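Local atomic coordinates of N-formylglutamate amidohydrolase (Ralstonia eutropha, PDB entry 2Q7S), a protein that binds a zinc ion and probably acts as a metal-dependent hydrolase of the N-formylglutamate amidohydrolase family. Residues Leu24-Asp29 against Leu280-Tyr285; Glu48-Gly53 against Pro78-Asp83; Ala60-Val65 against Trp167-His172; Thr71-Thr76 against Ala150-Ala155; Asp209-Glu214 against Leu247-Arg252. One frame throughout, in Å; residues are numbered along the deposited sequence. Where two conformers were deposited one is given.

Contact 1: residues Leu24-Asp29 against Leu280-Tyr285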
# COMPACT_ATOMS: atom_id res chain seq x y z
N LEU A 24 -15.08 1.75 13.83
CA LEU A 24 -15.49 2.80 12.85
C LEU A 24 -15.18 2.28 11.47
O LEU A 24 -14.29 1.43 11.34
CB LEU A 24 -14.66 4.07 13.11
CG LEU A 24 -15.04 4.85 14.38
CD1 LEU A 24 -13.97 5.94 14.67
CD2 LEU A 24 -16.42 5.48 14.23
N PRO A 25 -15.84 2.78 10.42
CA PRO A 25 -15.52 2.27 9.06
C PRO A 25 -14.28 2.93 8.43
O PRO A 25 -14.36 3.60 7.38
CB PRO A 25 -16.73 2.66 8.25
CG PRO A 25 -17.26 3.94 8.93
CD PRO A 25 -16.91 3.80 10.40
N LEU A 26 -13.16 2.75 9.09
CA LEU A 26 -11.85 3.15 8.62
C LEU A 26 -11.09 1.86 8.47
O LEU A 26 -10.75 1.17 9.46
CB LEU A 26 -11.19 4.05 9.65
CG LEU A 26 -9.73 4.39 9.33
CD1 LEU A 26 -9.68 5.33 8.16
CD2 LEU A 26 -9.06 4.96 10.59
N VAL A 27 -10.81 1.50 7.23
CA VAL A 27 -10.11 0.23 6.94
C VAL A 27 -8.81 0.62 6.24
O VAL A 27 -8.85 1.37 5.25
CB VAL A 27 -10.95 -0.67 6.02
CG1 VAL A 27 -10.19 -1.95 5.60
CG2 VAL A 27 -12.26 -0.99 6.68
N CYS A 28 -7.68 0.13 6.75
CA CYS A 28 -6.36 0.55 6.27
C CYS A 28 -5.54 -0.66 5.86
O CYS A 28 -5.51 -1.64 6.60
CB CYS A 28 -5.65 1.38 7.33
SG CYS A 28 -6.51 2.86 7.76
N ASP A 29 -4.94 -0.66 4.66
CA ASP A 29 -4.04 -1.74 4.35
C ASP A 29 -2.61 -1.29 3.98
O ASP A 29 -2.44 -0.27 3.39
CB ASP A 29 -4.62 -2.72 3.38
CG ASP A 29 -4.55 -2.27 1.98
OD1 ASP A 29 -5.07 -1.18 1.71
OD2 ASP A 29 -4.02 -3.05 1.15
N LEU A 280 -6.16 9.77 14.88
CA LEU A 280 -7.18 10.12 15.83
C LEU A 280 -8.09 11.15 15.16
O LEU A 280 -9.33 11.05 15.20
CB LEU A 280 -6.56 10.67 17.13
CG LEU A 280 -7.49 11.01 18.29
CD1 LEU A 280 -8.46 9.83 18.61
CD2 LEU A 280 -6.68 11.40 19.56
N ARG A 281 -7.48 12.13 14.51
CA ARG A 281 -8.28 13.12 13.80
C ARG A 281 -9.15 12.54 12.67
O ARG A 281 -10.28 12.95 12.47
CB ARG A 281 -7.35 14.19 13.27
CG ARG A 281 -8.08 15.37 12.68
CD ARG A 281 -8.86 16.18 13.74
NE ARG A 281 -9.68 17.13 13.02
CZ ARG A 281 -10.87 16.87 12.48
NH1 ARG A 281 -11.43 15.66 12.58
NH2 ARG A 281 -11.49 17.84 11.82
N ILE A 282 -8.60 11.59 11.91
CA ILE A 282 -9.35 10.93 10.87
C ILE A 282 -10.50 10.11 11.46
O ILE A 282 -11.54 10.09 10.87
CB ILE A 282 -8.44 9.97 10.03
CG1 ILE A 282 -7.35 10.75 9.27
CG2 ILE A 282 -9.24 9.07 9.06
CD1 ILE A 282 -6.37 9.80 8.49
N ALA A 283 -10.29 9.46 12.62
CA ALA A 283 -11.34 8.65 13.26
C ALA A 283 -12.51 9.53 13.61
O ALA A 283 -13.65 9.17 13.37
CB ALA A 283 -10.82 7.91 14.54
N GLU A 284 -12.22 10.71 14.13
CA GLU A 284 -13.24 11.72 14.45
C GLU A 284 -14.03 12.20 13.20
O GLU A 284 -15.27 12.36 13.22
CB GLU A 284 -12.56 12.91 15.10
CG GLU A 284 -12.04 12.65 16.49
CD GLU A 284 -11.39 13.90 17.12
OE1 GLU A 284 -10.54 14.52 16.45
OE2 GLU A 284 -11.75 14.27 18.26
N TYR A 285 -13.30 12.44 12.13
CA TYR A 285 -13.90 12.81 10.86
C TYR A 285 -14.84 11.70 10.33
O TYR A 285 -15.97 11.96 9.99
CB TYR A 285 -12.81 13.16 9.86
CG TYR A 285 -13.36 13.52 8.51
CD1 TYR A 285 -13.69 14.83 8.20
CD2 TYR A 285 -13.59 12.53 7.57
CE1 TYR A 285 -14.22 15.12 6.96
CE2 TYR A 285 -14.11 12.82 6.36
CZ TYR A 285 -14.41 14.10 6.06
OH TYR A 285 -14.95 14.33 4.84
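Leu24 and Leu26 reach helix segment 280-285 at two separate points. The closer one belongs to Leu24, whose methyl CD1 lies 3.5 Å from the backbone oxygen of Ala283 (Leu24 CD1 to Ala283 O). The same Leu24 CD1 also rests on Ala283 CB at 3.7 Å, so a single branch covers both the methyl and the carbonyl of that residue. At the preceding helix residue, Leu26 CD1 meets Ile282 CG2 at 3.9 Å, the two side chains crossing at about a right angle. Leu26 CG stands anti to its backbone N (chi1 173°), which sends CD1 out from the strand to this branch methyl. Between the two leucines Pro25 sits at the centre of an inverse gamma turn, closed by a weak bond from Leu26 N to Leu24 O (2.8 Å), and the chain then enters strand 26-30. This strand belongs to a central mixed sheet sandwiched between helices: Leu26 meets helix 267-289, whereas Val27 packs against Ala155 and Val156 of helix 134-163. Within the interface all four touching residues are buried and no hydrogen bond joins the segments. The other flank of the helix is different. Leu280 is exposed, Arg281 and Glu284 are partly exposed, and the CB of Glu284 points away from the strand.

Contact 2: residues Glu48-Gly53 against Pro78-Asp83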
# COMPACT_ATOMS: atom_id res chain seq x y z
N GLU A 48 19.15 -9.05 -0.09
CA GLU A 48 19.56 -7.67 0.18
C GLU A 48 19.26 -6.70 -0.97
O GLU A 48 19.09 -5.51 -0.74
CB GLU A 48 21.05 -7.60 0.52
CG GLU A 48 21.96 -8.34 -0.47
CD GLU A 48 23.42 -7.93 -0.36
OE1 GLU A 48 23.79 -7.32 0.67
OE2 GLU A 48 24.18 -8.22 -1.32
N ARG A 49 19.22 -7.21 -2.20
CA ARG A 49 18.86 -6.40 -3.37
C ARG A 49 17.36 -6.21 -3.52
O ARG A 49 16.90 -5.19 -4.03
CB ARG A 49 19.42 -7.03 -4.63
CG ARG A 49 20.93 -7.03 -4.67
CD ARG A 49 21.45 -6.03 -5.68
NE ARG A 49 20.85 -4.69 -5.55
CZ ARG A 49 20.60 -3.87 -6.58
NH1 ARG A 49 20.86 -4.23 -7.85
NH2 ARG A 49 20.06 -2.67 -6.34
N LEU A 50 16.61 -7.21 -3.06
CA LEU A 50 15.13 -7.26 -3.15
C LEU A 50 14.43 -6.39 -2.09
O LEU A 50 13.40 -5.77 -2.36
CB LEU A 50 14.68 -8.72 -2.99
CG LEU A 50 15.23 -9.70 -4.03
CD1 LEU A 50 14.91 -11.17 -3.68
CD2 LEU A 50 14.69 -9.33 -5.41
N ARG A 51 15.02 -6.36 -0.89
CA ARG A 51 14.55 -5.53 0.19
C ARG A 51 14.29 -4.08 -0.28
O ARG A 51 13.45 -3.37 0.32
CB ARG A 51 15.51 -5.61 1.40
CG ARG A 51 15.44 -6.99 2.08
CD ARG A 51 16.20 -7.04 3.38
NE ARG A 51 15.79 -5.98 4.33
CZ ARG A 51 14.69 -6.00 5.09
NH1 ARG A 51 13.87 -7.03 5.02
NH2 ARG A 51 14.40 -5.00 5.90
N GLY A 52 14.96 -3.67 -1.38
CA GLY A 52 14.66 -2.42 -2.09
C GLY A 52 13.19 -2.04 -2.17
O GLY A 52 12.79 -1.06 -1.54
N GLY A 53 12.38 -2.84 -2.88
CA GLY A 53 10.92 -2.61 -3.10
C GLY A 53 9.98 -2.77 -1.90
O GLY A 53 8.74 -2.69 -2.05
N PRO A 78 6.63 -10.62 0.81
CA PRO A 78 7.17 -9.44 0.17
C PRO A 78 6.44 -9.11 -1.12
O PRO A 78 6.06 -10.01 -1.90
CB PRO A 78 8.64 -9.80 -0.07
CG PRO A 78 8.81 -11.26 0.41
CD PRO A 78 7.43 -11.82 0.49
N ARG A 79 6.26 -7.81 -1.37
CA ARG A 79 5.61 -7.37 -2.58
C ARG A 79 6.37 -7.72 -3.85
O ARG A 79 5.74 -7.78 -4.92
CB ARG A 79 5.31 -5.87 -2.54
CG ARG A 79 6.47 -4.98 -2.60
CD ARG A 79 6.82 -4.57 -4.00
NE ARG A 79 5.92 -3.62 -4.64
CZ ARG A 79 6.05 -2.30 -4.68
NH1 ARG A 79 7.02 -1.68 -4.04
NH2 ARG A 79 5.17 -1.59 -5.36
N VAL A 80 7.71 -7.89 -3.74
CA VAL A 80 8.56 -8.33 -4.84
C VAL A 80 8.36 -9.82 -5.17
O VAL A 80 8.81 -10.29 -6.21
CB VAL A 80 10.06 -8.08 -4.55
CG1 VAL A 80 10.91 -8.65 -5.67
CG2 VAL A 80 10.33 -6.58 -4.36
N TYR A 81 7.69 -10.54 -4.27
CA TYR A 81 7.27 -11.93 -4.50
C TYR A 81 5.92 -11.99 -5.20
O TYR A 81 5.75 -12.63 -6.25
CB TYR A 81 7.23 -12.66 -3.19
CG TYR A 81 6.88 -14.13 -3.25
CD1 TYR A 81 7.80 -15.08 -3.71
CD2 TYR A 81 5.65 -14.59 -2.79
CE1 TYR A 81 7.50 -16.43 -3.71
CE2 TYR A 81 5.33 -15.95 -2.84
CZ TYR A 81 6.26 -16.86 -3.26
OH TYR A 81 5.97 -18.21 -3.27
N ILE A 82 4.93 -11.33 -4.59
CA ILE A 82 3.73 -10.99 -5.29
C ILE A 82 3.17 -9.73 -4.69
O ILE A 82 3.24 -9.53 -3.48
CB ILE A 82 2.72 -12.15 -5.31
CG1 ILE A 82 1.52 -11.81 -6.20
CG2 ILE A 82 2.34 -12.62 -3.90
CD1 ILE A 82 0.59 -13.08 -6.52
N ASP A 83 2.67 -8.85 -5.54
CA ASP A 83 2.30 -7.50 -5.13
C ASP A 83 0.79 -7.41 -5.01
O ASP A 83 0.13 -7.32 -6.04
CB ASP A 83 2.76 -6.50 -6.16
CG ASP A 83 2.55 -5.08 -5.75
OD1 ASP A 83 1.72 -4.83 -4.84
OD2 ASP A 83 3.25 -4.21 -6.31
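The zinc site borders this contact, with Arg79 joining the 3-10 turn at Gly53 to the loop that carries Asp83. Arg79 NH1 donates to Gly53 O at 2.8 Å, with an N-H...O angle of 158°. The donor lies in the carbonyl plane on a lone pair, and the oxygen sits at the edge of the guanidinium near its plane. On another edge, Arg79 NE forms a salt bridge with Asp83 OD2 at 3.2 Å, reaching the carboxylate from above its plane. Bends at chi2 (92°) and chi3 (72°) fold the arginine so that it spans both partners, and together these bonds restrict rotation of the guanidinium. Asp83 OD1 in turn bonds His32 NE2. Since His32 is a zinc ligand, Asp83 is a second-shell residue well placed to orient it. An apolar touch lies beside the polar one: Leu50 CD2 is 3.8 Å from Val80 CG1, though Val80 has two conformers and this distance is accordingly doubtful. Leu50 stands near the end of helix 47-50, while segment 78-83 follows strand 71-75 and turns Ile82 onto Arg140, Ile141 and Tyr144 of helix 134-163.

Contact 3: residues Ala60-Val65 against Trp167-His172. With ZN (zinc ion), chain C.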
# COMPACT_ATOMS: atom_id res chain seq x y z
N ALA A 60 3.89 -0.56 11.08
CA ALA A 60 4.19 -0.10 12.46
C ALA A 60 4.02 1.41 12.58
O ALA A 60 3.62 1.91 13.63
CB ALA A 60 5.62 -0.52 12.89
N LEU A 61 4.27 2.15 11.48
CA LEU A 61 4.08 3.62 11.45
C LEU A 61 2.62 3.95 11.71
O LEU A 61 2.32 4.89 12.43
CB LEU A 61 4.48 4.25 10.13
CG LEU A 61 5.97 4.48 9.81
CD1 LEU A 61 6.08 4.99 8.37
CD2 LEU A 61 6.60 5.44 10.81
N TRP A 62 1.73 3.12 11.16
CA TRP A 62 0.30 3.33 11.36
C TRP A 62 -0.34 2.46 12.41
O TRP A 62 -1.55 2.19 12.36
CB TRP A 62 -0.41 3.17 10.03
CG TRP A 62 -0.04 4.18 8.96
CD1 TRP A 62 0.97 4.07 8.04
CD2 TRP A 62 -0.74 5.40 8.63
NE1 TRP A 62 0.96 5.15 7.17
CE2 TRP A 62 -0.09 5.96 7.50
CE3 TRP A 62 -1.85 6.07 9.17
CZ2 TRP A 62 -0.50 7.17 6.92
CZ3 TRP A 62 -2.25 7.31 8.58
CH2 TRP A 62 -1.58 7.81 7.47
N GLU A 63 0.44 2.02 13.40
CA GLU A 63 -0.11 1.20 14.51
C GLU A 63 -1.38 1.73 15.20
O GLU A 63 -2.16 0.94 15.62
CB GLU A 63 0.96 0.93 15.58
CG GLU A 63 1.45 2.17 16.24
CD GLU A 63 1.96 1.95 17.64
OE1 GLU A 63 2.41 0.82 17.95
OE2 GLU A 63 1.94 2.94 18.41
N ALA A 64 -1.56 3.05 15.28
CA ALA A 64 -2.74 3.73 15.91
C ALA A 64 -4.10 3.39 15.35
O ALA A 64 -5.10 3.59 16.00
CB ALA A 64 -2.60 5.22 15.78
N VAL A 65 -4.14 2.94 14.10
CA VAL A 65 -5.37 2.69 13.41
C VAL A 65 -6.42 1.86 14.21
O VAL A 65 -7.56 2.32 14.31
CB VAL A 65 -5.07 2.08 11.98
CG1 VAL A 65 -6.35 1.49 11.35
CG2 VAL A 65 -4.53 3.15 11.09
N TRP A 167 -14.22 4.39 4.57
CA TRP A 167 -13.03 5.16 4.21
C TRP A 167 -11.85 4.22 4.28
O TRP A 167 -11.54 3.69 5.36
CB TRP A 167 -12.85 6.35 5.16
CG TRP A 167 -13.85 7.48 4.94
CD1 TRP A 167 -13.68 8.60 4.19
CD2 TRP A 167 -15.18 7.56 5.48
NE1 TRP A 167 -14.80 9.38 4.24
CE2 TRP A 167 -15.74 8.77 5.02
CE3 TRP A 167 -15.95 6.72 6.29
CZ2 TRP A 167 -17.03 9.15 5.33
CZ3 TRP A 167 -17.23 7.10 6.61
CH2 TRP A 167 -17.77 8.31 6.13
N HIS A 168 -11.27 3.94 3.11
CA HIS A 168 -10.15 3.05 2.95
C HIS A 168 -8.85 3.86 2.75
O HIS A 168 -8.83 4.73 1.90
CB HIS A 168 -10.41 2.18 1.75
CG HIS A 168 -9.21 1.41 1.30
ND1 HIS A 168 -8.77 1.41 0.00
CD2 HIS A 168 -8.36 0.63 1.99
CE1 HIS A 168 -7.71 0.63 -0.09
NE2 HIS A 168 -7.45 0.14 1.10
N LEU A 169 -7.80 3.57 3.53
CA LEU A 169 -6.44 4.13 3.33
C LEU A 169 -5.51 3.00 2.87
O LEU A 169 -5.40 1.98 3.51
CB LEU A 169 -5.90 4.82 4.57
CG LEU A 169 -6.75 5.90 5.28
CD1 LEU A 169 -6.01 6.52 6.50
CD2 LEU A 169 -7.21 6.98 4.30
N ASN A 170 -4.89 3.20 1.73
CA ASN A 170 -3.89 2.32 1.15
C ASN A 170 -2.49 2.94 1.44
O ASN A 170 -2.19 4.04 0.99
CB ASN A 170 -4.21 2.22 -0.38
CG ASN A 170 -3.39 1.19 -1.09
OD1 ASN A 170 -2.57 1.53 -1.95
ND2 ASN A 170 -3.61 -0.07 -0.78
N LEU A 171 -1.66 2.24 2.22
CA LEU A 171 -0.56 2.85 2.89
C LEU A 171 0.77 2.41 2.31
O LEU A 171 0.99 1.21 2.17
CB LEU A 171 -0.61 2.46 4.41
CG LEU A 171 -1.92 2.80 5.15
CD1 LEU A 171 -1.93 2.28 6.61
CD2 LEU A 171 -2.22 4.28 5.10
N HIS A 172 1.67 3.37 2.05
CA HIS A 172 2.94 3.12 1.38
C HIS A 172 4.05 3.99 1.90
O HIS A 172 3.83 4.95 2.65
CB HIS A 172 2.82 3.38 -0.15
CG HIS A 172 1.83 2.51 -0.79
ND1 HIS A 172 2.17 1.33 -1.43
CD2 HIS A 172 0.48 2.57 -0.79
CE1 HIS A 172 1.07 0.73 -1.83
NE2 HIS A 172 0.04 1.46 -1.45
ZN ZN C . 4.03 0.71 -1.72
O HOH W 1 1.65 5.51 4.30
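Leu171 lies with both methyls over one face of the Trp62 indole. Its CD1 is 3.7 Å from the centroid of the Trp62 five-membered ring and 17° off the normal, a CH-pi contact. Leu171 CD2 sits 3.6 Å from Trp62 CE2, displaced toward the rim. Leu169 adds a looser, oblique touch, its CD1 lying 4.4 Å from Trp62 CZ3. A water bridges the two segments, accepting from Trp62 NE1 at 3.0 Å and donating to His172 O at 2.8 Å, so the indole N-H is tied to the strand backbone. Strand 166-174 is an inner strand of the central sheet: Leu169 and Leu171 face Trp62, and the CB of His172 points away from Trp62. His172 ND1 binds the zinc ion, whose other protein ligands are His32 and Asp55. His172 NE2 donates to Asn170 OD1 at 2.7 Å; Asn170 OD1 lies in the plane of the imidazole, whereas NE2 sits 55° out of the amide carbonyl plane, and this bond and the zinc bond at ND1 together restrain the ring's rotation. Asn170 ND2 bonds Asp29 OD1 in turn. Trp62, the first residue to leave helical geometry after helix 58-61, also packs on Leu275 and Thr279 of helix 267-289.

Contact 4: residues Thr71-Thr76 against Ala150-Ala155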
# COMPACT_ATOMS: atom_id res chain seq x y z
N THR A 71 -9.43 -0.66 11.21
CA THR A 71 -8.87 -1.98 10.96
C THR A 71 -7.62 -1.80 10.12
O THR A 71 -7.62 -1.07 9.15
CB THR A 71 -9.86 -2.92 10.23
OG1 THR A 71 -10.97 -3.16 11.09
CG2 THR A 71 -9.21 -4.26 9.93
N LEU A 72 -6.55 -2.45 10.55
CA LEU A 72 -5.31 -2.43 9.83
C LEU A 72 -4.91 -3.83 9.37
O LEU A 72 -4.58 -4.72 10.16
CB LEU A 72 -4.23 -1.74 10.65
CG LEU A 72 -2.85 -1.66 9.97
CD1 LEU A 72 -2.80 -0.89 8.67
CD2 LEU A 72 -1.90 -1.03 10.99
N LEU A 73 -4.94 -3.98 8.05
CA LEU A 73 -4.42 -5.15 7.37
C LEU A 73 -2.98 -4.96 6.79
O LEU A 73 -2.67 -3.99 6.14
CB LEU A 73 -5.37 -5.53 6.26
CG LEU A 73 -4.94 -6.65 5.26
CD1 LEU A 73 -4.90 -8.08 5.91
CD2 LEU A 73 -5.87 -6.67 4.08
N ALA A 74 -2.11 -5.94 7.04
CA ALA A 74 -0.78 -5.86 6.48
C ALA A 74 -0.25 -7.20 5.95
O ALA A 74 -0.39 -8.23 6.62
CB ALA A 74 0.16 -5.26 7.52
N ALA A 75 0.37 -7.16 4.76
CA ALA A 75 1.02 -8.34 4.16
C ALA A 75 2.30 -8.79 4.88
O ALA A 75 3.10 -7.97 5.32
CB ALA A 75 1.36 -8.08 2.69
N THR A 76 2.49 -10.10 5.03
CA THR A 76 3.72 -10.60 5.67
C THR A 76 4.71 -11.09 4.59
O THR A 76 5.91 -11.19 4.83
CB THR A 76 3.45 -11.75 6.69
OG1 THR A 76 2.71 -12.77 6.05
CG2 THR A 76 2.66 -11.30 7.93
N ALA A 150 -9.06 -11.23 0.04
CA ALA A 150 -10.29 -11.63 0.77
C ALA A 150 -10.43 -10.89 2.14
O ALA A 150 -11.55 -10.46 2.50
CB ALA A 150 -10.38 -13.14 0.98
N ALA A 151 -9.32 -10.70 2.85
CA ALA A 151 -9.33 -10.05 4.19
C ALA A 151 -9.69 -8.60 3.98
O ALA A 151 -10.50 -8.07 4.74
CB ALA A 151 -7.99 -10.16 4.89
N LEU A 152 -9.09 -7.96 2.97
CA LEU A 152 -9.39 -6.53 2.62
C LEU A 152 -10.85 -6.35 2.25
O LEU A 152 -11.53 -5.46 2.74
CB LEU A 152 -8.49 -5.99 1.52
CG LEU A 152 -8.63 -4.49 1.13
CD1 LEU A 152 -8.39 -3.54 2.36
CD2 LEU A 152 -7.72 -4.16 0.00
N THR A 153 -11.33 -7.18 1.33
CA THR A 153 -12.78 -7.20 0.96
C THR A 153 -13.70 -7.34 2.16
O THR A 153 -14.69 -6.61 2.31
CB THR A 153 -13.03 -8.32 -0.09
OG1 THR A 153 -12.24 -8.00 -1.24
CG2 THR A 153 -14.54 -8.44 -0.50
N GLU A 154 -13.39 -8.31 3.01
CA GLU A 154 -14.22 -8.59 4.17
C GLU A 154 -14.25 -7.37 5.04
O GLU A 154 -15.29 -7.05 5.57
CB GLU A 154 -13.69 -9.82 4.94
CG GLU A 154 -14.32 -10.05 6.27
CD GLU A 154 -15.83 -10.29 6.20
OE1 GLU A 154 -16.32 -10.91 5.23
OE2 GLU A 154 -16.55 -9.83 7.13
N ALA A 155 -13.12 -6.69 5.22
CA ALA A 155 -13.08 -5.49 6.08
C ALA A 155 -13.81 -4.31 5.45
O ALA A 155 -14.57 -3.60 6.09
CB ALA A 155 -11.58 -5.09 6.44
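Leu73 of the strand meets no ring, carboxylate or side-chain amide of helix segment 150-155. The flat group it approaches is the peptide between Ala151 and Leu152, with Leu73 CD2 3.6 Å from Leu152 N. The same methyl, Leu73 CD2, lies 3.7 Å from Leu152 CB, while the other branch, Leu73 CD1, touches Ala151 CB at 3.9 Å. The leucine thus straddles two successive helical residues, CD1 nearest Ala151 and CD2 nearest Leu152. It does so because CG is extended anti to the backbone N (chi1 172°), and its side chain crosses that of Leu152 at about a right angle. At the start of the strand Thr71 CG2 comes to 4.3 Å from Ala155 CB, a looser contact one helical turn beyond Ala151. Ala151 and Ala155 present only methyls to the strand; the short axes pass 9.5 Å apart and run nearly antiparallel, at 169°. Leu152 also packs on Val27 and Asp29 of the adjoining strand, and Phe14 of the edge strand 14-17 touches both Leu73 and Ala151. Helix 134-163 leads on to strand 166-174, which runs parallel to strand 71-75 with strand 26-30 between them, a beta-alpha-beta crossover covering one face of an alpha/beta/alpha sandwich.

Contact 5: residues Asp209-Glu214 against Leu247-Arg252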
# COMPACT_ATOMS: atom_id res chain seq x y z
N ASP A 209 -8.64 16.92 2.22
CA ASP A 209 -8.35 18.26 2.73
C ASP A 209 -7.84 18.16 4.17
O ASP A 209 -6.86 18.80 4.53
CB ASP A 209 -9.61 19.15 2.76
CG ASP A 209 -10.04 19.68 1.38
OD1 ASP A 209 -9.34 19.51 0.36
OD2 ASP A 209 -11.13 20.30 1.33
N LEU A 210 -8.54 17.35 4.97
CA LEU A 210 -8.16 17.07 6.37
C LEU A 210 -6.74 16.55 6.45
O LEU A 210 -5.91 17.12 7.14
CB LEU A 210 -9.14 16.08 7.03
CG LEU A 210 -9.04 15.78 8.55
CD1 LEU A 210 -8.69 17.01 9.40
CD2 LEU A 210 -10.35 15.22 9.02
N VAL A 211 -6.44 15.48 5.73
CA VAL A 211 -5.12 14.85 5.84
C VAL A 211 -4.01 15.82 5.40
O VAL A 211 -2.99 15.98 6.09
CB VAL A 211 -5.04 13.51 5.03
CG1 VAL A 211 -3.61 13.00 4.96
CG2 VAL A 211 -6.01 12.44 5.64
N GLU A 212 -4.22 16.47 4.27
CA GLU A 212 -3.26 17.45 3.77
C GLU A 212 -2.96 18.56 4.80
O GLU A 212 -1.83 18.91 5.04
CB GLU A 212 -3.81 18.06 2.47
CG GLU A 212 -2.96 19.15 1.85
CD GLU A 212 -3.61 19.66 0.57
OE1 GLU A 212 -4.56 20.45 0.72
OE2 GLU A 212 -3.22 19.24 -0.55
N ARG A 213 -4.01 19.16 5.33
CA ARG A 213 -3.92 20.28 6.27
C ARG A 213 -3.24 19.85 7.57
O ARG A 213 -2.34 20.52 8.06
CB ARG A 213 -5.33 20.82 6.56
CG ARG A 213 -5.42 21.89 7.67
CD ARG A 213 -6.81 22.51 7.74
NE ARG A 213 -7.89 21.55 8.02
CZ ARG A 213 -8.88 21.19 7.18
NH1 ARG A 213 -8.98 21.72 5.94
NH2 ARG A 213 -9.79 20.30 7.57
N GLU A 214 -3.67 18.73 8.13
CA GLU A 214 -3.05 18.23 9.38
C GLU A 214 -1.55 17.96 9.20
O GLU A 214 -0.76 18.37 10.01
CB GLU A 214 -3.79 16.98 9.88
CG GLU A 214 -5.22 17.29 10.37
CD GLU A 214 -5.23 18.07 11.68
OE1 GLU A 214 -4.36 17.76 12.53
OE2 GLU A 214 -6.09 18.98 11.86
N LEU A 247 -8.19 6.35 -0.53
CA LEU A 247 -7.05 7.28 -0.62
C LEU A 247 -5.71 6.53 -0.50
O LEU A 247 -5.48 5.85 0.49
CB LEU A 247 -7.18 8.31 0.51
CG LEU A 247 -6.11 9.41 0.55
CD1 LEU A 247 -6.20 10.26 -0.75
CD2 LEU A 247 -6.33 10.25 1.82
N GLN A 248 -4.82 6.65 -1.49
CA GLN A 248 -3.48 6.06 -1.34
C GLN A 248 -2.59 7.09 -0.66
O GLN A 248 -2.57 8.25 -1.06
CB GLN A 248 -2.94 5.67 -2.70
CG GLN A 248 -1.72 4.80 -2.67
CD GLN A 248 -1.40 4.15 -4.00
OE1 GLN A 248 -2.29 3.62 -4.67
NE2 GLN A 248 -0.14 4.18 -4.38
N ILE A 249 -1.87 6.70 0.38
CA ILE A 249 -0.93 7.62 1.08
C ILE A 249 0.50 7.11 1.04
O ILE A 249 0.79 5.97 1.56
CB ILE A 249 -1.32 7.84 2.59
CG1 ILE A 249 -2.78 8.30 2.71
CG2 ILE A 249 -0.33 8.82 3.24
CD1 ILE A 249 -3.22 8.68 4.16
N GLU A 250 1.40 7.94 0.51
CA GLU A 250 2.81 7.56 0.34
C GLU A 250 3.73 8.44 1.19
O GLU A 250 3.65 9.62 1.13
CB GLU A 250 3.21 7.72 -1.13
CG GLU A 250 2.41 6.89 -2.09
CD GLU A 250 3.12 5.67 -2.58
OE1 GLU A 250 4.29 5.45 -2.19
OE2 GLU A 250 2.50 4.91 -3.34
N ILE A 251 4.62 7.82 1.98
CA ILE A 251 5.54 8.50 2.84
C ILE A 251 6.98 8.40 2.31
O ILE A 251 7.52 7.29 2.11
CB ILE A 251 5.48 7.87 4.28
CG1 ILE A 251 4.07 7.97 4.86
CG2 ILE A 251 6.46 8.47 5.24
CD1 ILE A 251 3.96 7.36 6.21
N ARG A 252 7.64 9.54 2.14
CA ARG A 252 9.06 9.58 1.77
C ARG A 252 9.89 8.84 2.87
O ARG A 252 9.99 9.24 4.01
CB ARG A 252 9.52 11.03 1.61
CG ARG A 252 10.79 11.28 0.81
CD ARG A 252 10.93 12.77 0.47
NE ARG A 252 11.07 13.64 1.65
CZ ARG A 252 12.24 13.98 2.18
NH1 ARG A 252 13.37 13.49 1.70
NH2 ARG A 252 12.29 14.81 3.21
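Gln248 NE2 donates to Glu250 OE2 at 2.9 Å, on the side of strand 244-252 opposite to the one that Val211 packs against. The N-H...O angle is 148°; the acceptor uses its anti lone pair and lies in the Gln248 amide plane, so the two side chains hold each other's orientation. Both also touch His172, a zinc ligand on the neighbouring strand 166-174. The contact proper is wholly apolar. Val211 divides its two methyls between two strand residues: CG2 is 4.4 Å from Leu247 CD2, and CG1 is 4.4 Å from Ile249 CD1. With chi1 at 170°, CG1 stands anti to the backbone N of Val211, and the methyls spread along the strand. The nearest CA pair, Val211 and Ile249, is still 9.6 Å apart, and the segments bury 84 Å² together. Leu195 of strand 193-196 touches both Val211 and Ile249, and Asp209 and Glu212 of the helix form salt bridges with Arg224 of edge strand 222-224. The chemistry implies a light hydrophobic seam between helix and sheet, with the polar side chains of the strand turned to the opposite face, toward the metal site.

How the contacts relate
Contacts 1, 3, 4 and 5 share the central sheet, whose strands 71-75, 26-30, 166-174 and 244-252 lie side by side, whereas contact 2 sits apart from the sheet, between a short helix with its 3-10 end and a loop, near the metal. Contact 4 covers one face through helix 134-163; contacts 1, 3 and 5 are on the other, where Ile282 of contact 1 packs on Val211 of contact 5. Contact 4 is partly buried; the other four are buried. The chemistry follows position: contacts 1, 4 and 5 are apolar, contact 3 adds a bridging water and a zinc ligand, and contact 2 depends on an arginine. Asp29 of contact 1 bonds His168 of contact 3, linking their strands.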